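PDB 5EVI: beta-Lactamase/D-Alanine Carboxypeptidase from Pseudomonas syringae pv. tomato, which probably hydrolyses the beta-lactam ring of antibiotics to give substituted beta-amino acids, as expected of a class C beta-lactamase. Local coordinates for residues D[275-280]-D[312-317]; D[286-291]-D[348-353]; D[337-342]-D[354-359]. All coordinates share one frame; numbering follows the deposited sequence.

Contact 1. Residues D[275-280]-D[312-317]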
loop_
_atom_site.group_PDB
_atom_site.type_symbol
_atom_site.label_atom_id
_atom_site.label_comp_id
_atom_site.label_asym_id
_atom_site.label_seq_id
_atom_site.Cartn_x
_atom_site.Cartn_y
_atom_site.Cartn_z
ATOM N N TRP D 275 -1.373 1.552 -5.974
ATOM C CA TRP D 275 -2.813 1.281 -5.877
ATOM C C TRP D 275 -3.318 0.371 -7.018
ATOM O O TRP D 275 -2.750 0.335 -8.116
ATOM C CB TRP D 275 -3.646 2.567 -5.857
ATOM C CG TRP D 275 -3.436 3.480 -4.700
ATOM C CD1 TRP D 275 -2.833 4.705 -4.718
ATOM C CD2 TRP D 275 -3.876 3.275 -3.361
ATOM N NE1 TRP D 275 -2.859 5.269 -3.461
ATOM C CE2 TRP D 275 -3.504 4.413 -2.613
ATOM C CE3 TRP D 275 -4.571 2.239 -2.716
ATOM C CZ2 TRP D 275 -3.798 4.546 -1.254
ATOM C CZ3 TRP D 275 -4.853 2.375 -1.360
ATOM C CH2 TRP D 275 -4.446 3.504 -0.646
ATOM N N GLU D 276 -4.364 -0.388 -6.707
ATOM C CA GLU D 276 -5.105 -1.211 -7.651
ATOM C C GLU D 276 -6.565 -0.819 -7.555
ATOM O O GLU D 276 -7.050 -0.528 -6.447
ATOM C CB GLU D 276 -4.916 -2.692 -7.291
ATOM C CG GLU D 276 -3.438 -3.067 -7.263
ATOM C CD GLU D 276 -3.144 -4.534 -7.019
ATOM O OE1 GLU D 276 -4.079 -5.365 -6.885
ATOM O OE2 GLU D 276 -1.936 -4.853 -6.945
ATOM N N GLN D 277 -7.273 -0.793 -8.694
ATOM C CA GLN D 277 -8.687 -0.365 -8.685
ATOM C C GLN D 277 -9.572 -1.142 -9.634
ATOM O O GLN D 277 -9.097 -1.819 -10.550
ATOM C CB GLN D 277 -8.818 1.141 -8.990
ATOM C CG GLN D 277 -8.579 1.514 -10.449
ATOM C CD GLN D 277 -8.602 3.008 -10.744
ATOM O OE1 GLN D 277 -9.202 3.457 -11.751
ATOM N NE2 GLN D 277 -7.916 3.775 -9.934
ATOM N N TYR D 278 -10.874 -0.998 -9.421
ATOM C CA TYR D 278 -11.891 -1.728 -10.171
ATOM C C TYR D 278 -13.001 -0.748 -10.544
ATOM O O TYR D 278 -13.516 -0.036 -9.677
ATOM C CB TYR D 278 -12.449 -2.893 -9.344
ATOM C CG TYR D 278 -11.372 -3.841 -8.867
ATOM C CD1 TYR D 278 -11.035 -4.963 -9.605
ATOM C CD2 TYR D 278 -10.657 -3.595 -7.680
ATOM C CE1 TYR D 278 -10.035 -5.828 -9.193
ATOM C CE2 TYR D 278 -9.642 -4.445 -7.266
ATOM C CZ TYR D 278 -9.332 -5.566 -8.023
ATOM O OH TYR D 278 -8.324 -6.428 -7.638
ATOM N N PRO D 279 -13.369 -0.705 -11.834
ATOM C CA PRO D 279 -14.394 0.227 -12.250
ATOM C C PRO D 279 -15.800 -0.217 -11.854
ATOM O O PRO D 279 -16.100 -1.406 -11.810
ATOM C CB PRO D 279 -14.245 0.259 -13.774
ATOM C CG PRO D 279 -13.745 -1.101 -14.114
ATOM C CD PRO D 279 -12.811 -1.450 -12.984
ATOM N N THR D 280 -16.636 0.767 -11.561
ATOM C CA THR D 280 -18.057 0.557 -11.303
ATOM C C THR D 280 -18.704 -0.061 -12.556
ATOM O O THR D 280 -18.259 0.229 -13.679
ATOM C CB THR D 280 -18.731 1.913 -10.970
ATOM O OG1 THR D 280 -20.034 1.711 -10.416
ATOM C CG2 THR D 280 -18.841 2.806 -12.214
ATOM N N PRO D 312 -13.266 8.734 -9.902
ATOM C CA PRO D 312 -13.966 8.862 -8.614
ATOM C C PRO D 312 -14.886 7.704 -8.202
ATOM O O PRO D 312 -15.116 7.501 -6.995
ATOM C CB PRO D 312 -14.792 10.145 -8.801
ATOM C CG PRO D 312 -14.014 10.947 -9.767
ATOM C CD PRO D 312 -13.484 9.932 -10.738
ATOM N N THR D 313 -15.429 6.982 -9.171
ATOM C CA THR D 313 -16.388 5.910 -8.902
ATOM C C THR D 313 -15.723 4.537 -8.663
ATOM O O THR D 313 -16.418 3.582 -8.328
ATOM C CB THR D 313 -17.382 5.770 -10.078
ATOM O OG1 THR D 313 -16.648 5.660 -11.303
ATOM C CG2 THR D 313 -18.306 6.958 -10.154
ATOM N N ALA D 314 -14.397 4.436 -8.829
ATOM C CA ALA D 314 -13.706 3.135 -8.799
ATOM C C ALA D 314 -13.376 2.717 -7.381
ATOM O O ALA D 314 -12.926 3.538 -6.589
ATOM C CB ALA D 314 -12.415 3.186 -9.603
ATOM N N TRP D 315 -13.550 1.432 -7.102
ATOM C CA TRP D 315 -13.074 0.809 -5.861
ATOM C C TRP D 315 -11.546 0.686 -5.881
ATOM O O TRP D 315 -10.988 -0.183 -6.550
ATOM C CB TRP D 315 -13.731 -0.565 -5.694
ATOM C CG TRP D 315 -13.381 -1.319 -4.458
ATOM C CD1 TRP D 315 -12.232 -2.032 -4.205
ATOM C CD2 TRP D 315 -14.225 -1.507 -3.318
ATOM N NE1 TRP D 315 -12.305 -2.616 -2.967
ATOM C CE2 TRP D 315 -13.517 -2.311 -2.398
ATOM C CE3 TRP D 315 -15.502 -1.046 -2.974
ATOM C CZ2 TRP D 315 -14.044 -2.666 -1.148
ATOM C CZ3 TRP D 315 -16.034 -1.396 -1.724
ATOM C CH2 TRP D 315 -15.304 -2.202 -0.827
ATOM N N VAL D 316 -10.875 1.552 -5.137
ATOM C CA VAL D 316 -9.422 1.567 -5.093
ATOM C C VAL D 316 -8.998 0.884 -3.806
ATOM O O VAL D 316 -9.475 1.234 -2.713
ATOM C CB VAL D 316 -8.853 2.994 -5.123
ATOM C CG1 VAL D 316 -7.318 2.959 -5.151
ATOM C CG2 VAL D 316 -9.431 3.768 -6.300
ATOM N N ASN D 317 -8.101 -0.090 -3.931
ATOM C CA ASN D 317 -7.677 -0.859 -2.776
ATOM C C ASN D 317 -6.207 -1.246 -2.769
ATOM O O ASN D 317 -5.534 -1.177 -3.788
ATOM C CB ASN D 317 -8.578 -2.101 -2.576
ATOM C CG ASN D 317 -8.371 -3.184 -3.624
ATOM O OD1 ASN D 317 -7.597 -3.042 -4.579
ATOM N ND2 ASN D 317 -9.044 -4.296 -3.427
HETATM O O HOH W 1 -6.637 -5.457 -5.855
HETATM O O HOH W 2 -15.638 3.317 -12.003
#

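Contact 2. Residues D[286-291]-D[348-353]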
loop_
_atom_site.group_PDB
_atom_site.type_symbol
_atom_site.label_atom_id
_atom_site.label_comp_id
_atom_site.label_asym_id
_atom_site.label_seq_id
_atom_site.Cartn_x
_atom_site.Cartn_y
_atom_site.Cartn_z
ATOM N N VAL D 286 -15.148 -10.334 -8.606
ATOM C CA VAL D 286 -14.063 -9.683 -9.340
ATOM C C VAL D 286 -13.005 -9.146 -8.364
ATOM O O VAL D 286 -11.819 -9.272 -8.628
ATOM C CB VAL D 286 -14.575 -8.522 -10.245
ATOM C CG1 VAL D 286 -13.414 -7.836 -10.943
ATOM C CG2 VAL D 286 -15.602 -9.013 -11.271
ATOM N N LEU D 287 -13.441 -8.537 -7.251
ATOM C CA LEU D 287 -12.506 -8.026 -6.234
ATOM C C LEU D 287 -11.708 -9.185 -5.641
ATOM O O LEU D 287 -10.495 -9.083 -5.421
ATOM C CB LEU D 287 -13.242 -7.304 -5.102
ATOM C CG LEU D 287 -14.101 -6.081 -5.398
ATOM C CD1 LEU D 287 -14.607 -5.517 -4.081
ATOM C CD2 LEU D 287 -13.333 -5.019 -6.174
ATOM N N LEU D 288 -12.394 -10.292 -5.387
ATOM C CA LEU D 288 -11.742 -11.462 -4.832
ATOM C C LEU D 288 -10.710 -12.027 -5.815
ATOM O O LEU D 288 -9.567 -12.256 -5.428
ATOM C CB LEU D 288 -12.765 -12.520 -4.417
ATOM C CG LEU D 288 -13.632 -12.110 -3.234
ATOM C CD1 LEU D 288 -14.754 -13.115 -3.071
ATOM C CD2 LEU D 288 -12.819 -11.978 -1.946
ATOM N N ALA D 289 -11.092 -12.181 -7.084
ATOM C CA ALA D 289 -10.180 -12.713 -8.099
ATOM C C ALA D 289 -8.964 -11.823 -8.245
ATOM O O ALA D 289 -7.833 -12.309 -8.345
ATOM C CB ALA D 289 -10.877 -12.863 -9.449
ATOM N N GLY D 290 -9.208 -10.513 -8.236
ATOM C CA GLY D 290 -8.159 -9.541 -8.371
ATOM C C GLY D 290 -7.181 -9.489 -7.214
ATOM O O GLY D 290 -6.048 -9.076 -7.398
ATOM N N ASN D 291 -7.630 -9.893 -6.031
ATOM C CA ASN D 291 -6.807 -9.933 -4.809
ATOM C C ASN D 291 -6.300 -11.324 -4.414
ATOM O O ASN D 291 -5.700 -11.486 -3.351
ATOM C CB ASN D 291 -7.621 -9.343 -3.655
ATOM C CG ASN D 291 -7.750 -7.841 -3.736
ATOM O OD1 ASN D 291 -8.861 -7.298 -3.759
ATOM N ND2 ASN D 291 -6.614 -7.147 -3.762
ATOM N N PRO D 348 -6.256 -14.893 5.095
ATOM C CA PRO D 348 -6.385 -14.870 3.627
ATOM C C PRO D 348 -6.969 -13.561 3.063
ATOM O O PRO D 348 -7.887 -12.999 3.649
ATOM C CB PRO D 348 -7.301 -16.063 3.334
ATOM C CG PRO D 348 -7.103 -16.979 4.509
ATOM C CD PRO D 348 -6.946 -16.064 5.675
ATOM N N ASN D 349 -6.408 -13.085 1.949
ATOM C CA ASN D 349 -6.894 -11.881 1.240
ATOM C C ASN D 349 -8.402 -11.865 0.990
ATOM O O ASN D 349 -9.004 -10.789 0.981
ATOM C CB ASN D 349 -6.214 -11.728 -0.149
ATOM C CG ASN D 349 -4.827 -11.106 -0.083
ATOM O OD1 ASN D 349 -4.197 -10.858 -1.129
ATOM N ND2 ASN D 349 -4.335 -10.851 1.124
ATOM N N GLU D 350 -8.992 -13.044 0.768
ATOM C CA GLU D 350 -10.408 -13.158 0.400
ATOM C C GLU D 350 -11.308 -12.776 1.575
ATOM O O GLU D 350 -12.331 -12.112 1.386
ATOM C CB GLU D 350 -10.758 -14.572 -0.087
ATOM C CG GLU D 350 -10.192 -14.947 -1.460
ATOM C CD GLU D 350 -8.685 -15.206 -1.465
ATOM O OE1 GLU D 350 -8.092 -15.381 -0.362
ATOM O OE2 GLU D 350 -8.093 -15.226 -2.575
ATOM N N GLU D 351 -10.911 -13.177 2.783
ATOM C CA GLU D 351 -11.650 -12.808 4.000
ATOM C C GLU D 351 -11.612 -11.299 4.280
ATOM O O GLU D 351 -12.551 -10.746 4.852
ATOM C CB GLU D 351 -11.136 -13.583 5.222
ATOM C CG GLU D 351 -11.601 -15.033 5.326
ATOM C CD GLU D 351 -13.094 -15.174 5.606
ATOM O OE1 GLU D 351 -13.882 -15.157 4.633
ATOM O OE2 GLU D 351 -13.486 -15.301 6.791
ATOM N N ARG D 352 -10.522 -10.646 3.886
ATOM C CA ARG D 352 -10.340 -9.199 4.103
ATOM C C ARG D 352 -11.280 -8.413 3.224
ATOM O O ARG D 352 -11.991 -7.513 3.661
ATOM C CB ARG D 352 -8.899 -8.772 3.788
ATOM C CG ARG D 352 -7.845 -9.582 4.518
ATOM C CD ARG D 352 -6.453 -9.044 4.320
ATOM N NE ARG D 352 -5.460 -10.053 4.695
ATOM C CZ ARG D 352 -4.153 -9.863 4.650
ATOM N NH1 ARG D 352 -3.668 -8.672 4.297
ATOM N NH2 ARG D 352 -3.331 -10.857 4.979
ATOM N N VAL D 353 -11.252 -8.775 1.948
ATOM C CA VAL D 353 -12.101 -8.165 0.947
ATOM C C VAL D 353 -13.594 -8.371 1.262
ATOM O O VAL D 353 -14.365 -7.414 1.215
ATOM C CB VAL D 353 -11.738 -8.706 -0.451
ATOM C CG1 VAL D 353 -12.733 -8.247 -1.506
ATOM C CG2 VAL D 353 -10.325 -8.259 -0.831
#

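Contact 3. Residues D[337-342]-D[354-359]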
loop_
_atom_site.group_PDB
_atom_site.type_symbol
_atom_site.label_atom_id
_atom_site.label_comp_id
_atom_site.label_asym_id
_atom_site.label_seq_id
_atom_site.Cartn_x
_atom_site.Cartn_y
_atom_site.Cartn_z
ATOM N N LEU D 337 -16.386 7.284 0.787
ATOM C CA LEU D 337 -16.667 6.067 1.550
ATOM C C LEU D 337 -15.387 5.226 1.559
ATOM O O LEU D 337 -14.938 4.792 0.504
ATOM C CB LEU D 337 -17.833 5.322 0.885
ATOM C CG LEU D 337 -18.328 3.959 1.387
ATOM C CD1 LEU D 337 -18.956 4.089 2.763
ATOM C CD2 LEU D 337 -19.337 3.355 0.420
ATOM N N GLY D 338 -14.785 5.031 2.731
ATOM C CA GLY D 338 -13.475 4.362 2.831
ATOM C C GLY D 338 -13.350 3.511 4.076
ATOM O O GLY D 338 -13.980 3.809 5.088
ATOM N N ILE D 339 -12.533 2.458 4.003
ATOM C CA ILE D 339 -12.339 1.539 5.136
ATOM C C ILE D 339 -10.874 1.125 5.272
ATOM O O ILE D 339 -10.144 1.017 4.288
ATOM C CB ILE D 339 -13.241 0.285 5.024
ATOM C CG1 ILE D 339 -13.232 -0.526 6.336
ATOM C CG2 ILE D 339 -12.828 -0.572 3.838
ATOM C CD1 ILE D 339 -14.283 -1.619 6.420
ATOM N N VAL D 340 -10.461 0.911 6.509
ATOM C CA VAL D 340 -9.186 0.304 6.821
ATOM C C VAL D 340 -9.442 -0.772 7.855
ATOM O O VAL D 340 -10.115 -0.523 8.858
ATOM C CB VAL D 340 -8.205 1.340 7.376
ATOM C CG1 VAL D 340 -6.921 0.673 7.860
ATOM C CG2 VAL D 340 -7.920 2.385 6.309
ATOM N N ILE D 341 -8.902 -1.961 7.604
ATOM C CA ILE D 341 -8.998 -3.077 8.532
ATOM C C ILE D 341 -7.593 -3.626 8.756
ATOM O O ILE D 341 -7.011 -4.224 7.855
ATOM C CB ILE D 341 -9.939 -4.193 8.019
ATOM C CG1 ILE D 341 -11.313 -3.594 7.652
ATOM C CG2 ILE D 341 -10.060 -5.298 9.072
ATOM C CD1 ILE D 341 -12.376 -4.596 7.249
ATOM N N LEU D 342 -7.083 -3.424 9.970
ATOM C CA LEU D 342 -5.756 -3.859 10.369
ATOM C C LEU D 342 -5.870 -4.977 11.390
ATOM O O LEU D 342 -6.545 -4.821 12.407
ATOM C CB LEU D 342 -4.988 -2.690 10.977
ATOM C CG LEU D 342 -4.795 -1.480 10.056
ATOM C CD1 LEU D 342 -4.077 -0.357 10.783
ATOM C CD2 LEU D 342 -4.044 -1.868 8.787
ATOM N N LYS D 354 -13.981 -9.610 1.578
ATOM C CA LYS D 354 -15.393 -9.942 1.898
ATOM C C LYS D 354 -15.864 -9.153 3.112
ATOM O O LYS D 354 -16.939 -8.547 3.095
ATOM C CB LYS D 354 -15.600 -11.440 2.151
ATOM C CG LYS D 354 -15.750 -12.285 0.893
ATOM C CD LYS D 354 -16.300 -13.679 1.181
ATOM C CE LYS D 354 -15.261 -14.611 1.792
ATOM N NZ LYS D 354 -15.240 -15.932 1.085
ATOM N N LEU D 355 -15.043 -9.150 4.161
ATOM C CA LEU D 355 -15.321 -8.344 5.346
ATOM C C LEU D 355 -15.544 -6.864 5.021
ATOM O O LEU D 355 -16.563 -6.296 5.418
ATOM C CB LEU D 355 -14.203 -8.504 6.397
ATOM C CG LEU D 355 -14.380 -7.623 7.638
ATOM C CD1 LEU D 355 -15.719 -7.942 8.297
ATOM C CD2 LEU D 355 -13.226 -7.776 8.618
ATOM N N ALA D 356 -14.585 -6.232 4.345
ATOM C CA ALA D 356 -14.693 -4.807 4.028
ATOM C C ALA D 356 -15.880 -4.557 3.081
ATOM O O ALA D 356 -16.638 -3.624 3.302
ATOM C CB ALA D 356 -13.382 -4.267 3.462
ATOM N N TYR D 357 -16.078 -5.425 2.082
ATOM C CA TYR D 357 -17.254 -5.305 1.195
ATOM C C TYR D 357 -18.579 -5.327 2.002
ATOM O O TYR D 357 -19.454 -4.473 1.789
ATOM C CB TYR D 357 -17.271 -6.377 0.108
ATOM C CG TYR D 357 -18.313 -6.132 -0.975
ATOM C CD1 TYR D 357 -17.952 -5.558 -2.195
ATOM C CD2 TYR D 357 -19.664 -6.463 -0.779
ATOM C CE1 TYR D 357 -18.886 -5.337 -3.185
ATOM C CE2 TYR D 357 -20.609 -6.233 -1.770
ATOM C CZ TYR D 357 -20.217 -5.673 -2.964
ATOM O OH TYR D 357 -21.159 -5.451 -3.941
ATOM N N ARG D 358 -18.701 -6.250 2.952
ATOM C CA ARG D 358 -19.947 -6.378 3.730
ATOM C C ARG D 358 -20.158 -5.177 4.646
ATOM O O ARG D 358 -21.264 -4.596 4.699
ATOM C CB ARG D 358 -19.968 -7.683 4.543
ATOM C CG ARG D 358 -20.334 -8.905 3.713
ATOM C CD ARG D 358 -19.498 -10.132 4.031
ATOM N NE ARG D 358 -19.948 -10.878 5.200
ATOM C CZ ARG D 358 -20.464 -12.119 5.205
ATOM N NH1 ARG D 358 -20.813 -12.656 6.370
ATOM N NH2 ARG D 358 -20.658 -12.831 4.084
ATOM N N ILE D 359 -19.106 -4.809 5.367
ATOM C CA ILE D 359 -19.153 -3.636 6.248
ATOM C C ILE D 359 -19.526 -2.354 5.492
ATOM O O ILE D 359 -20.386 -1.591 5.964
ATOM C CB ILE D 359 -17.828 -3.433 7.014
ATOM C CG1 ILE D 359 -17.642 -4.543 8.058
ATOM C CG2 ILE D 359 -17.795 -2.057 7.653
ATOM C CD1 ILE D 359 -16.274 -4.538 8.727
#

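Contact 1. Residues D[275-280]-D[312-317]
Tyr-278 and Trp-315 form an antiparallel hydrogen-bonded pair between strand 276-278 and strand 315-317. Glu-276 and Asn-317 form a second such pair. Gln-277 and Val-316 are the non-hydrogen-bonded pair between them. The bond from Asn-317 N to Glu-276 O is 2.8 Å long and almost straight (176°). The bond from Tyr-278 N to Trp-315 O is more bent, and its donor lies above the carbonyl plane.

The side chain of Tyr-278 runs along the face it shares with Glu-276, Trp-315 and Asn-317. Tyr-278 CB is 4.2 Å from Trp-315 O. With CG anti to the carbonyl carbon (chi1 -56°), one ring edge meets the other strand. Tyr-278 CD2 lies 3.6 Å from Trp-315 O, and that oxygen is near the ring plane. Next along the edge, Tyr-278 CE2 is 3.7 Å from Asn-317 OD1. The amide of Asn-317 stands 89° to the ring. At the tip, Tyr-278 OH donates to a water oxygen 2.6 Å away. The same water donates to Glu-276 OE1 and Asn-317 OD1, so it joins three buried polar ends.

On the opposite face, Val-316 CG2 packs 3.8 Å from Gln-277 CB. Val-316 CG1 also reaches Trp-275 CE3, at 3.7 Å.

Tyr-328 takes hydrogen bonds from Asn-317 ND2 and Trp-315 NE1, while Arg-152 forms a salt bridge with Glu-276. Strand 315-321 carries a K(T/S)G-type motif, consistent with the active-site strand of serine beta-lactamases. Strand 276-278 lies between it and strand 269-271, and helix 284-290 covers Tyr-278 and Trp-315 through Leu-287.

Contact 2. Residues D[286-291]-D[348-353]
Val-353 meets Leu-287, Leu-288 and Asn-291 where two helices pack side by side in the alpha/beta domain of the class C fold. Helix 286-290 and helix 349-353 run roughly antiparallel, at 146°. Their axes are 9.3 Å apart at closest approach.

The two branches of Val-353 point to different partners. CG1 is anti to the backbone N (chi1 172°) and reaches into the angle between two leucines. Val-353 CG1 lies 3.8 Å from Leu-287 CB, and the two side chains cross at a slant. Leu-288 CD2 packs 3.8 Å from Val-353 CB. The same CD2 methyl of Leu-288 rests 3.4 Å from Glu-350 O. Leu-288 CD2 also touches Glu-350 CB at 3.8 Å, so the aliphatic base of that glutamate helps to cover it.

Asn-291 is buried and points at the other helix. Its side chain also touches Tyr-278 of strand 276-278, and Asn-317 ND2 gives Asn-291 OD1 a weak hydrogen bond. Asn-291 OD1 also lies against Val-353 CG2, at 3.4 Å.

Contact 3. Residues D[337-342]-D[354-359]
Ile-359 N donates to Leu-355 O at 2.9 Å, an ordinary bond of one helical turn. It links two residues whose side chains both face strand 337-342. Ala-356 points to the strand as well. From the strand, Ile-339 and Ile-341 point back at the helix. Val-340 between them points the other way, onto helix 232-243. All five residues in the contact are buried and apolar.

The two isoleucines of the strand use their CD1 methyls in different ways. In Ile-339, CG1 is anti to the backbone N (chi1 -169°), which carries the extended chain toward Ile-359. There Ile-339 CD1 meets Ile-359 CG2 at 3.7 Å, and the two side chains cross at about a right angle. The second branch of Ile-339, CG2, touches Ala-356 CB at 3.8 Å.

In Ile-341, CG1 is anti to the carbonyl carbon instead (chi1 -53°). Its CD1 methyl is met by three residues of the helix. Ile-341 CD1 lies 3.6 Å from Leu-355 CD2 and 3.9 Å from Ala-356 CB. Ile-359 CD1 is a looser neighbour of Ile-341 CD1, at 4.2 Å.

Ala-356 has only a methyl to place between the isoleucines. Ala-356 CA is 6.9 Å from Ile-339 CA, the nearest CA pair between the two segments. The strand and helix axes come to 9.4 Å and run at 142°.

Outside the contact, Ile-341 also touches Leu-32 and Ile-34 of strand 31-38. On the outer side of the helix, Arg-358 forms a salt bridge with Glu-19. A C-terminal helix laid on the central antiparallel sheet, with other helices on the reverse side, is typical of the alpha/beta domain of serine beta-lactamases and related penicillin-binding enzymes.

From the N terminus, contact 1 opens first, on strand 276-278. Contact 2 opens soon after, on helix 284-290. Contact 1 closes at 312-317 while contact 2 is still open, so these two cross. Contact 3 opens on strand 337-343, before contact 2 closes at 348-353. It closes at 354-359, the next residues of the same helix, so contacts 2 and 3 cross too. Contacts 1 and 3 follow in series. Contact 1 joins two strands of the main sheet, contact 3 lays helix 349-363 on that sheet, and contact 2 ties helix 284-290 to the same helix. Leu-287 of contact 2 also touches Tyr-278 and Trp-315 of contact 1, and Tyr-357 in segment 354-359.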